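Local coordinates for malonyl-CoA-[acyl-carrier-protein] transacylase (Coxiella burnetii, PDB 3TQE) that probably transfers the malonyl group from malonyl-CoA to holo-acyl carrier protein, supplying malonyl-ACP for fatty acid synthesis, at residues Val118-Gln123 and Ala217-Lys222. Numbering follows the deposited sequence. Where two conformers were deposited one is given.
Sequences VEKRGQ and AQDIAK. With GLY (glycine), chain B.
Asp219 OD1 is gripped by Lys120 NZ and by two waters. This surface salt bridge joins helix 111-128 to helix 210-220 within the acyl transferase domain. In the conformer described here (Lys120 is modelled in two), the direct bond from Lys120 NZ to Asp219 OD1 is weak, at 3.3 Å. Both waters donate to Asp219 OD1, water 1 at 2.6 Å; water 2 sits closer, at a distance short enough to be doubtful. Each accepts a weak bond from Lys120 NZ. They therefore bridge the same two groups that the ion pair joins. The Lys120 chain is extended beyond CG and lies across the carboxylate, with CD 3.4 Å from Asp219 OD2. Asp219 CG stands beside its own backbone N (chi1 -65°), which turns the carboxylate to helix 111-128. Its second oxygen, OD2, is hydrogen-bonded to Tyr124 on that same helix, which probably helps fix the rotation of the group. Next to Lys120, Arg121 runs into the predicted active site. With CG anti to the backbone N (chi1 -180°) and the chain extended to NE, its guanidinium reaches Ser96, the predicted active-site serine, through NH2. At the guanidinium edge, Arg121 NH1 donates in plane to atom O of the bound glycine, 3.0 Å away, with an N-H...O angle of 167°.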
loop_
_atom_site.group_PDB
_atom_site.type_symbol
_atom_site.label_atom_id
_atom_site.label_comp_id
_atom_site.label_asym_id
_atom_site.label_seq_id
_atom_site.Cartn_x
_atom_site.Cartn_y
_atom_site.Cartn_z
ATOM N N VAL A 118 -9.374 8.610 1.578
ATOM C CA VAL A 118 -9.219 7.180 1.376
ATOM C C VAL A 118 -10.467 6.416 1.765
ATOM O O VAL A 118 -10.692 5.344 1.239
ATOM C CB VAL A 118 -7.951 6.589 2.014
ATOM C CG1 VAL A 118 -6.696 7.265 1.467
ATOM C CG2 VAL A 118 -8.004 6.593 3.528
ATOM N N GLU A 119 -11.287 6.972 2.663
ATOM C CA GLU A 119 -12.582 6.391 2.876
ATOM C C GLU A 119 -13.377 6.426 1.587
ATOM O O GLU A 119 -13.982 5.431 1.209
ATOM C CB GLU A 119 -13.328 7.111 3.972
ATOM C CG GLU A 119 -14.701 6.505 4.183
ATOM C CD GLU A 119 -15.513 7.190 5.219
ATOM O OE1 GLU A 119 -15.611 8.435 5.162
ATOM O OE2 GLU A 119 -16.068 6.463 6.083
ATOM N N LYS A 120 -13.340 7.563 0.898
ATOM C CA LYS A 120 -14.029 7.667 -0.375
ATOM C C LYS A 120 -13.422 6.734 -1.402
ATOM O O LYS A 120 -14.133 6.067 -2.160
ATOM C CB LYS A 120 -14.016 9.091 -0.899
ATOM C CG LYS A 120 -14.995 10.014 -0.197
ATOM C CD LYS A 120 -14.666 11.446 -0.545
ATOM C CE LYS A 120 -15.603 12.424 0.133
ATOM N NZ LYS A 120 -15.180 13.834 -0.156
ATOM N N ARG A 121 -12.109 6.659 -1.418
ATOM C CA ARG A 121 -11.438 5.754 -2.338
ATOM C C ARG A 121 -11.953 4.337 -2.147
ATOM O O ARG A 121 -12.268 3.643 -3.110
ATOM C CB ARG A 121 -9.931 5.827 -2.153
ATOM C CG ARG A 121 -9.113 4.937 -3.055
ATOM C CD ARG A 121 -7.674 5.165 -2.734
ATOM N NE ARG A 121 -6.732 4.461 -3.607
ATOM C CZ ARG A 121 -6.256 3.239 -3.396
ATOM N NH1 ARG A 121 -6.651 2.518 -2.356
ATOM N NH2 ARG A 121 -5.379 2.722 -4.257
ATOM N N GLY A 122 -12.031 3.897 -0.892
ATOM C CA GLY A 122 -12.546 2.571 -0.614
ATOM C C GLY A 122 -13.979 2.427 -1.043
ATOM O O GLY A 122 -14.362 1.419 -1.659
ATOM N N GLN A 123 -14.792 3.408 -0.698
ATOM C CA GLN A 123 -16.211 3.364 -1.069
ATOM C C GLN A 123 -16.369 3.277 -2.571
ATOM O O GLN A 123 -17.114 2.427 -3.071
ATOM C CB GLN A 123 -16.953 4.563 -0.494
ATOM C CG GLN A 123 -17.064 4.461 1.021
ATOM C CD GLN A 123 -17.634 5.672 1.693
ATOM O OE1 GLN A 123 -17.613 6.753 1.142
ATOM N NE2 GLN A 123 -18.132 5.489 2.938
ATOM N N ALA A 217 -11.420 11.334 -8.821
ATOM C CA ALA A 217 -10.761 12.480 -9.420
ATOM C C ALA A 217 -11.451 13.757 -9.008
ATOM O O ALA A 217 -10.811 14.778 -8.839
ATOM C CB ALA A 217 -10.724 12.345 -10.916
ATOM N N GLN A 218 -12.756 13.692 -8.853
ATOM C CA GLN A 218 -13.517 14.857 -8.429
ATOM C C GLN A 218 -13.147 15.280 -7.016
ATOM O O GLN A 218 -12.996 16.471 -6.726
ATOM C CB GLN A 218 -14.994 14.561 -8.552
ATOM C CG GLN A 218 -15.432 14.273 -9.950
ATOM C CD GLN A 218 -16.923 14.018 -10.055
ATOM O OE1 GLN A 218 -17.520 13.338 -9.217
ATOM N NE2 GLN A 218 -17.539 14.575 -11.092
ATOM N N ASP A 219 -12.950 14.311 -6.137
ATOM C CA ASP A 219 -12.590 14.628 -4.761
ATOM C C ASP A 219 -11.170 15.091 -4.646
ATOM O O ASP A 219 -10.859 16.002 -3.890
ATOM C CB ASP A 219 -12.780 13.414 -3.854
ATOM C CG ASP A 219 -14.213 12.994 -3.754
ATOM O OD1 ASP A 219 -15.094 13.833 -3.464
ATOM O OD2 ASP A 219 -14.474 11.804 -3.943
ATOM N N ILE A 220 -10.286 14.458 -5.388
ATOM C CA ILE A 220 -8.857 14.757 -5.323
ATOM C C ILE A 220 -8.583 16.173 -5.844
ATOM O O ILE A 220 -7.645 16.808 -5.445
ATOM C CB ILE A 220 -8.036 13.654 -6.062
ATOM C CG1 ILE A 220 -7.949 12.418 -5.153
ATOM C CG2 ILE A 220 -6.647 14.113 -6.456
ATOM C CD1 ILE A 220 -7.265 11.239 -5.760
ATOM N N ALA A 221 -9.401 16.645 -6.767
ATOM C CA ALA A 221 -9.221 17.990 -7.291
ATOM C C ALA A 221 -9.446 19.033 -6.216
ATOM O O ALA A 221 -8.935 20.137 -6.327
ATOM C CB ALA A 221 -10.169 18.233 -8.473
ATOM N N LYS A 222 -10.197 18.683 -5.176
ATOM C CA LYS A 222 -10.600 19.652 -4.155
ATOM C C LYS A 222 -9.670 19.658 -2.967
ATOM O O LYS A 222 -9.746 20.535 -2.129
ATOM C CB LYS A 222 -12.014 19.349 -3.667
ATOM C CG LYS A 222 -13.103 19.545 -4.705
ATOM C CD LYS A 222 -14.446 19.108 -4.156
ATOM C CE LYS A 222 -15.490 18.961 -5.248
ATOM N NZ LYS A 222 -16.093 20.269 -5.632
HETATM N N GLY B . -4.783 -3.444 -3.891
HETATM C CA GLY B . -5.303 -2.703 -2.696
HETATM C C GLY B . -5.802 -1.310 -3.036
HETATM O O GLY B . -5.898 -0.393 -2.195
HETATM O OXT GLY B . -6.109 -1.060 -4.189
HETATM O O HOH W 1 -15.153 16.191 -2.490
HETATM O O HOH W 2 -17.262 13.420 -2.352
#